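PDB 5DXF: trehalose-6-phosphate phosphatase from Candida albicans, which belongs to glycosyltransferase family 20 and appears here as an N-terminal fragment folded into the two Rossmann-like lobes of the GT-B architecture. Local coordinates for residues H308-S313 with E417-L422; A323-Y328 with L422-L427; I370-P375 with M411-E416. All blocks are in the same frame, centred on the assembly; numbering follows the deposited sequence.

Interaction 1: H308-S313 with E417-L422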
# COMPACT_ATOMS: atom_id res chain seq x y z
N HIS A 308 10.63 -4.68 -16.91
CA HIS A 308 12.01 -4.80 -17.30
C HIS A 308 12.83 -5.69 -16.37
O HIS A 308 13.54 -6.58 -16.82
CB HIS A 308 12.63 -3.40 -17.30
CG HIS A 308 14.11 -3.39 -17.46
ND1 HIS A 308 14.97 -3.01 -16.45
CD2 HIS A 308 14.90 -3.73 -18.51
CE1 HIS A 308 16.21 -3.11 -16.87
NE2 HIS A 308 16.20 -3.55 -18.11
N ASP A 309 12.68 -5.48 -15.07
CA ASP A 309 13.37 -6.26 -14.06
C ASP A 309 12.90 -7.70 -14.08
O ASP A 309 13.68 -8.61 -13.92
CB ASP A 309 13.18 -5.64 -12.68
CG ASP A 309 13.75 -4.26 -12.59
OD1 ASP A 309 14.15 -3.71 -13.62
OD2 ASP A 309 13.81 -3.71 -11.49
N ALA A 310 11.62 -7.89 -14.29
CA ALA A 310 11.08 -9.22 -14.33
C ALA A 310 11.69 -10.01 -15.46
O ALA A 310 11.96 -11.19 -15.34
CB ALA A 310 9.57 -9.16 -14.49
N PHE A 311 11.88 -9.35 -16.60
CA PHE A 311 12.26 -10.11 -17.79
C PHE A 311 13.65 -9.79 -18.37
O PHE A 311 14.02 -10.35 -19.40
CB PHE A 311 11.20 -9.90 -18.87
CG PHE A 311 9.82 -10.33 -18.45
CD1 PHE A 311 9.53 -11.67 -18.28
CD2 PHE A 311 8.83 -9.40 -18.21
CE1 PHE A 311 8.27 -12.08 -17.89
CE2 PHE A 311 7.56 -9.80 -17.82
CZ PHE A 311 7.28 -11.14 -17.66
N SER A 312 14.41 -8.93 -17.71
CA SER A 312 15.76 -8.62 -18.21
C SER A 312 16.74 -9.75 -17.91
O SER A 312 16.68 -10.39 -16.86
CB SER A 312 16.28 -7.31 -17.61
OG SER A 312 17.58 -7.02 -18.09
N SER A 313 17.67 -9.97 -18.84
CA SER A 313 18.68 -11.00 -18.70
C SER A 313 19.77 -10.57 -17.73
O SER A 313 20.30 -11.38 -16.97
CB SER A 313 19.29 -11.33 -20.07
OG SER A 313 19.59 -10.15 -20.78
N GLU A 417 14.57 -12.17 -6.44
CA GLU A 417 13.99 -13.39 -5.90
C GLU A 417 12.47 -13.29 -5.86
O GLU A 417 11.76 -14.25 -6.16
CB GLU A 417 14.53 -13.68 -4.50
CG GLU A 417 15.90 -14.33 -4.49
CD GLU A 417 16.56 -14.27 -3.12
OE1 GLU A 417 16.14 -13.42 -2.30
OE2 GLU A 417 17.48 -15.07 -2.86
N TYR A 418 11.98 -12.10 -5.51
CA TYR A 418 10.55 -11.83 -5.43
C TYR A 418 9.90 -11.91 -6.81
O TYR A 418 8.90 -12.60 -7.00
CB TYR A 418 10.30 -10.46 -4.81
CG TYR A 418 8.86 -10.01 -4.84
CD1 TYR A 418 7.89 -10.66 -4.09
CD2 TYR A 418 8.47 -8.92 -5.61
CE1 TYR A 418 6.57 -10.25 -4.11
CE2 TYR A 418 7.15 -8.50 -5.63
CZ TYR A 418 6.21 -9.17 -4.88
OH TYR A 418 4.90 -8.76 -4.90
N LEU A 419 10.48 -11.19 -7.77
CA LEU A 419 9.98 -11.21 -9.14
C LEU A 419 10.05 -12.60 -9.75
O LEU A 419 9.13 -13.01 -10.47
CB LEU A 419 10.77 -10.23 -10.01
CG LEU A 419 10.63 -8.77 -9.59
CD1 LEU A 419 11.25 -7.86 -10.63
CD2 LEU A 419 9.18 -8.41 -9.36
N ALA A 420 11.13 -13.32 -9.47
CA ALA A 420 11.23 -14.73 -9.84
C ALA A 420 10.01 -15.45 -9.32
O ALA A 420 9.26 -16.04 -10.09
CB ALA A 420 12.49 -15.35 -9.27
N LEU A 421 9.82 -15.39 -8.00
CA LEU A 421 8.67 -16.02 -7.34
C LEU A 421 7.34 -15.72 -8.04
O LEU A 421 6.53 -16.63 -8.26
CB LEU A 421 8.61 -15.58 -5.87
CG LEU A 421 9.61 -16.23 -4.91
CD1 LEU A 421 9.66 -15.49 -3.58
CD2 LEU A 421 9.26 -17.70 -4.69
N LEU A 422 7.11 -14.46 -8.40
CA LEU A 422 5.89 -14.10 -9.10
C LEU A 422 5.81 -14.75 -10.48
O LEU A 422 4.75 -15.24 -10.88
CB LEU A 422 5.76 -12.58 -9.23
CG LEU A 422 5.54 -11.82 -7.92
CD1 LEU A 422 5.34 -10.34 -8.19
CD2 LEU A 422 4.35 -12.40 -7.16
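Asp309 OD1 is approached by two groups while CB of the same side chain meets Leu419. His308 ND1 donates to Asp309 OD1 at 3.0 Å, nearly along the C-O axis of the acceptor, but the N-H...O angle is only 135° and the oxygen lies 31° out of the imidazole plane, which makes this a bent bond. Lys305 NZ adds a long, weak ion pair to the same oxygen. The setting is helix-helix packing in the second Rossmann-like lobe of the GT-B fold, where the last turn of helix 303-311 rests against helix 415-424.

Leu419 carries the contact with one branch. Its CG stands beside the backbone N, anti to the carbonyl carbon (chi1 -63°), and CD1 sits against the backbone where Asp309 joins Ala310. CD1 lies 3.6 Å from Asp309 CB, the methylene root of the acid; the carboxylate lies beyond CB, farther from the leucine, with OD1 turned to His308. The backbones come close, with Ala310 CA and Leu419 CA 5.7 Å apart, a separation consistent with the small side chain of Ala310. Ala310 also packs on Cys447 of helix 439-447, which helps to bury it. The leucine methyl reaches the main chain as well as the side chains: Leu419 CD1 is 3.7 Å from Ala310 N and 4.4 Å from Ala310 CB.

Interaction 2: A323-Y328 with L422-L427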
# COMPACT_ATOMS: atom_id res chain seq x y z
N ALA A 323 15.57 -22.08 -11.97
CA ALA A 323 16.02 -22.85 -10.82
C ALA A 323 14.84 -23.27 -9.95
O ALA A 323 14.77 -24.40 -9.49
CB ALA A 323 17.02 -22.05 -10.00
N LEU A 324 13.93 -22.33 -9.73
CA LEU A 324 12.69 -22.59 -8.99
C LEU A 324 11.82 -23.57 -9.76
O LEU A 324 11.19 -24.45 -9.17
CB LEU A 324 11.94 -21.28 -8.75
CG LEU A 324 12.55 -20.32 -7.73
CD1 LEU A 324 11.96 -18.92 -7.88
CD2 LEU A 324 12.35 -20.83 -6.32
N LYS A 325 11.79 -23.41 -11.08
CA LYS A 325 11.14 -24.37 -11.97
C LYS A 325 11.74 -25.76 -11.78
O LYS A 325 11.04 -26.76 -11.88
CB LYS A 325 11.27 -23.93 -13.43
CG LYS A 325 10.05 -23.21 -13.98
CD LYS A 325 10.45 -22.23 -15.06
CE LYS A 325 9.30 -21.98 -16.03
NZ LYS A 325 8.99 -23.20 -16.82
N GLN A 326 13.04 -25.80 -11.50
CA GLN A 326 13.74 -27.06 -11.31
C GLN A 326 13.40 -27.69 -9.96
O GLN A 326 13.19 -28.90 -9.87
CB GLN A 326 15.25 -26.85 -11.44
CG GLN A 326 15.96 -27.97 -12.17
CD GLN A 326 15.32 -28.29 -13.51
OE1 GLN A 326 14.90 -27.40 -14.25
NE2 GLN A 326 15.24 -29.58 -13.83
N VAL A 327 13.35 -26.87 -8.92
CA VAL A 327 13.03 -27.33 -7.57
C VAL A 327 11.61 -27.89 -7.50
O VAL A 327 11.38 -28.98 -6.98
CB VAL A 327 13.17 -26.20 -6.54
CG1 VAL A 327 12.87 -26.71 -5.14
CG2 VAL A 327 14.56 -25.59 -6.60
N TYR A 328 10.66 -27.13 -8.04
CA TYR A 328 9.25 -27.47 -7.91
C TYR A 328 8.70 -28.14 -9.16
O TYR A 328 7.57 -27.88 -9.58
CB TYR A 328 8.45 -26.22 -7.56
CG TYR A 328 8.92 -25.58 -6.28
CD1 TYR A 328 8.64 -26.16 -5.05
CD2 TYR A 328 9.68 -24.42 -6.29
CE1 TYR A 328 9.08 -25.59 -3.87
CE2 TYR A 328 10.13 -23.84 -5.12
CZ TYR A 328 9.82 -24.43 -3.91
OH TYR A 328 10.26 -23.86 -2.74
N LEU A 422 7.11 -14.46 -8.40
CA LEU A 422 5.89 -14.10 -9.10
C LEU A 422 5.81 -14.75 -10.48
O LEU A 422 4.75 -15.24 -10.88
CB LEU A 422 5.76 -12.58 -9.23
CG LEU A 422 5.54 -11.82 -7.92
CD1 LEU A 422 5.34 -10.34 -8.19
CD2 LEU A 422 4.35 -12.40 -7.16
N ARG A 423 6.93 -14.77 -11.20
CA ARG A 423 6.95 -15.36 -12.54
C ARG A 423 6.74 -16.88 -12.53
O ARG A 423 6.01 -17.41 -13.38
CB ARG A 423 8.26 -15.02 -13.25
CG ARG A 423 8.24 -13.70 -14.00
CD ARG A 423 9.51 -13.50 -14.82
NE ARG A 423 9.68 -14.55 -15.81
CZ ARG A 423 10.80 -14.76 -16.49
NH1 ARG A 423 11.87 -14.00 -16.29
NH2 ARG A 423 10.86 -15.75 -17.38
N VAL A 424 7.36 -17.60 -11.59
CA VAL A 424 7.22 -19.05 -11.55
C VAL A 424 5.83 -19.46 -11.05
O VAL A 424 5.41 -20.61 -11.21
CB VAL A 424 8.30 -19.72 -10.65
CG1 VAL A 424 8.36 -21.23 -10.87
CG2 VAL A 424 9.67 -19.10 -10.89
N ALA A 425 5.12 -18.51 -10.46
CA ALA A 425 3.82 -18.80 -9.86
C ALA A 425 2.80 -19.34 -10.86
O ALA A 425 2.63 -18.80 -11.95
CB ALA A 425 3.27 -17.56 -9.18
N ASP A 426 2.13 -20.43 -10.49
CA ASP A 426 1.02 -20.94 -11.26
C ASP A 426 -0.29 -20.33 -10.76
O ASP A 426 -1.32 -20.44 -11.40
CB ASP A 426 0.97 -22.46 -11.17
CG ASP A 426 2.23 -23.12 -11.73
OD1 ASP A 426 2.44 -23.10 -12.96
OD2 ASP A 426 3.00 -23.68 -10.93
N LEU A 427 -0.22 -19.69 -9.60
CA LEU A 427 -1.38 -19.03 -9.01
C LEU A 427 -0.98 -17.84 -8.16
O LEU A 427 0.08 -17.82 -7.58
CB LEU A 427 -2.17 -20.02 -8.16
CG LEU A 427 -3.68 -19.85 -8.06
CD1 LEU A 427 -4.19 -20.39 -6.75
CD2 LEU A 427 -4.10 -18.41 -8.22
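Val424, near the end of helix 415-424, is the residue of 422-427 that meets Leu324 and Lys325. Two residues earlier, Leu422 faces helix 439-447, packing on Glu443 and Cys447. Arg423 then turns to helix 317-327, where its NH2 forms a salt bridge with Glu318 OE2.

At Val424 the two methyls divide the work. CG1 is anti to the backbone N (chi1 -166°) and lies 4.1 Å from Lys325 CG, touching the aliphatic root of that chain. CG2, beside the backbone N, takes Leu324, with Leu324 CD1 at 3.8 Å from Val424 CG2 and Leu324 CB at the same distance. The valine thus sits astride two successive residues of helix 317-327, and both side chains run obliquely to it. Lys325 CA and Val424 CA are 6.6 Å apart.

Helix 415-424 is the connection between strands 406-409 and 428-430, consistent with the long crossover of a Rossmann-like domain, and helix 317-327 precedes the first strand, 332-339. Farther along, Ala425 packs on Val335 and Phe444, and its O accepts a hydrogen bond from Ser453 OG. Asp426 OD2 accepts a hydrogen bond from Leu333 N, and backbone hydrogen bonds join Asp426 to Leu333 and Leu427 to Val335, bringing the chain alongside strand 332-339.

Interaction 3: I370-P375 with M411-E416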
# COMPACT_ATOMS: atom_id res chain seq x y z
N ILE A 370 3.48 -20.88 -1.29
CA ILE A 370 4.62 -20.11 -0.82
C ILE A 370 4.17 -18.73 -0.35
O ILE A 370 3.68 -17.92 -1.13
CB ILE A 370 5.69 -19.95 -1.93
CG1 ILE A 370 6.26 -21.31 -2.30
CG2 ILE A 370 6.79 -19.01 -1.47
CD1 ILE A 370 7.06 -21.31 -3.58
N GLN A 371 4.35 -18.48 0.95
CA GLN A 371 3.99 -17.19 1.54
C GLN A 371 5.22 -16.50 2.12
O GLN A 371 5.88 -17.03 3.01
CB GLN A 371 2.93 -17.38 2.63
CG GLN A 371 2.38 -16.07 3.18
CD GLN A 371 1.54 -15.32 2.16
OE1 GLN A 371 0.88 -15.92 1.32
NE2 GLN A 371 1.56 -13.99 2.24
N VAL A 372 5.53 -15.32 1.59
CA VAL A 372 6.56 -14.48 2.17
C VAL A 372 5.89 -13.31 2.90
O VAL A 372 5.10 -12.58 2.31
CB VAL A 372 7.56 -13.96 1.11
CG1 VAL A 372 6.83 -13.67 -0.19
CG2 VAL A 372 8.28 -12.72 1.61
N SER A 373 6.20 -13.16 4.18
CA SER A 373 5.50 -12.20 5.02
C SER A 373 6.40 -11.11 5.58
O SER A 373 7.61 -11.31 5.75
CB SER A 373 4.78 -12.92 6.16
OG SER A 373 5.64 -13.86 6.78
N SER A 374 5.81 -9.96 5.86
CA SER A 374 6.51 -8.83 6.45
C SER A 374 5.99 -8.62 7.87
O SER A 374 4.82 -8.86 8.14
CB SER A 374 6.31 -7.58 5.60
OG SER A 374 6.46 -7.87 4.22
N PRO A 375 6.87 -8.18 8.79
CA PRO A 375 6.48 -8.08 10.20
C PRO A 375 5.50 -6.95 10.51
O PRO A 375 5.56 -5.88 9.89
CB PRO A 375 7.81 -7.83 10.91
CG PRO A 375 8.63 -7.12 9.89
CD PRO A 375 8.27 -7.77 8.58
N MET A 411 11.80 -13.72 6.43
CA MET A 411 12.97 -12.93 6.12
C MET A 411 12.72 -12.00 4.95
O MET A 411 11.81 -12.23 4.16
CB MET A 411 14.18 -13.82 5.85
CG MET A 411 14.27 -14.34 4.43
SD MET A 411 13.43 -15.90 4.23
CE MET A 411 13.90 -16.76 5.72
N ARG A 412 13.52 -10.95 4.82
CA ARG A 412 13.44 -10.09 3.66
C ARG A 412 14.05 -10.80 2.46
O ARG A 412 15.16 -11.33 2.55
CB ARG A 412 14.15 -8.76 3.91
CG ARG A 412 13.53 -7.92 5.02
CD ARG A 412 14.31 -6.63 5.23
NE ARG A 412 13.74 -5.81 6.29
CZ ARG A 412 14.29 -4.68 6.73
NH1 ARG A 412 15.41 -4.23 6.20
NH2 ARG A 412 13.70 -4.00 7.71
N VAL A 413 13.31 -10.84 1.36
CA VAL A 413 13.80 -11.50 0.16
C VAL A 413 14.23 -10.46 -0.86
O VAL A 413 13.80 -9.31 -0.82
CB VAL A 413 12.73 -12.42 -0.45
CG1 VAL A 413 12.16 -13.34 0.61
CG2 VAL A 413 11.63 -11.61 -1.11
N ALA A 414 15.09 -10.87 -1.79
CA ALA A 414 15.61 -9.96 -2.79
C ALA A 414 14.56 -9.63 -3.83
O ALA A 414 13.64 -10.41 -4.09
CB ALA A 414 16.85 -10.55 -3.45
N LYS A 415 14.73 -8.49 -4.48
CA LYS A 415 13.79 -8.01 -5.48
C LYS A 415 13.71 -8.97 -6.64
O LYS A 415 12.64 -9.24 -7.16
CB LYS A 415 14.24 -6.65 -5.99
CG LYS A 415 14.88 -5.78 -4.93
CD LYS A 415 16.28 -6.25 -4.58
CE LYS A 415 16.64 -5.93 -3.14
NZ LYS A 415 18.01 -5.36 -3.02
N GLU A 416 14.86 -9.49 -7.04
CA GLU A 416 14.94 -10.46 -8.12
C GLU A 416 14.36 -11.81 -7.70
O GLU A 416 13.75 -12.51 -8.50
CB GLU A 416 16.38 -10.62 -8.60
CG GLU A 416 17.25 -9.37 -8.45
CD GLU A 416 17.81 -9.21 -7.05
OE1 GLU A 416 18.29 -10.22 -6.48
OE2 GLU A 416 17.77 -8.09 -6.51
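Val372 and Val413 meet tip to tip: Val372 CG2 is 4.1 Å from Val413 CG1, and both CB atoms are directed toward the opposite segment. The contact is small, burying 97 Å² in all, and its side-chain part is apolar. On the strand side the touching methyl, CG2, is anti to the backbone N, while CG1 occupies the crowded position between N and the carbonyl carbon (chi1 36°). On the loop side Val413 CG1 is anti to the carbonyl carbon. A second, looser approach involves main chain, with Met411 O 4.4 Å from Val372 CG2; the CB of Met411 points away from 370-375.

Around the two valines, backbone bonds set the strand and polar side chains tie the flanking residues. Val372 is hydrogen-bonded through its backbone to Gly336 and packs on Arg337, whereas its neighbour Gln371 pairs through its backbone with Leu407 and Tyr409 on the other side of the strand. The Gln371 amide is held at both ends, OE1 by Lys349 NZ and NE2 by Asp338 OD2. The CB of Ser373 points away from 411-416, and its OG is hydrogen-bonded to His408 NE2. Beyond Val413, Ala414 is at the N-cap of helix 415-424, and its backbone N is hydrogen-bonded to Glu417 OE1, three residues on. Glu416 OE1 adds a salt bridge to Lys320 NZ of helix 317-327.

Within the fold, strand 367-374 is the middle of three parallel strands, between 332-339 and 406-409. The 411-414 loop, which follows strand 406-409, passes the C-terminal end of strand 367-374 before entering helix 415-424. Arg412 and Lys415 touch Gln43 and Glu60, which lie between strand 34-37 and helix 66-76 of the other lobe, so this end of the helix stands beside the junction of the two lobes.

How the interactions relate
All three interactions use helix 415-424 or the loop leading into it: the touching residues of interaction 3 lie just before its first turn, interaction 1 occupies its middle and interaction 2 its end. Interactions 1 and 2 have centres about 11 Å apart and share Leu422. Ala310 O and Arg423 NH1, 3.0 Å apart, form a probable hydrogen bond between them, and Ala420 CB packs on Leu324 CD1 at 3.9 Å. The centre of interaction 3 is about 14 Å from that of interaction 1, with Tyr418 CB 4.1 Å from Val413 CG2. Interaction 2 is about 15 Å from interaction 3 between centres and meets it where Tyr328 OH approaches Ile370 CD1 at 4.2 Å.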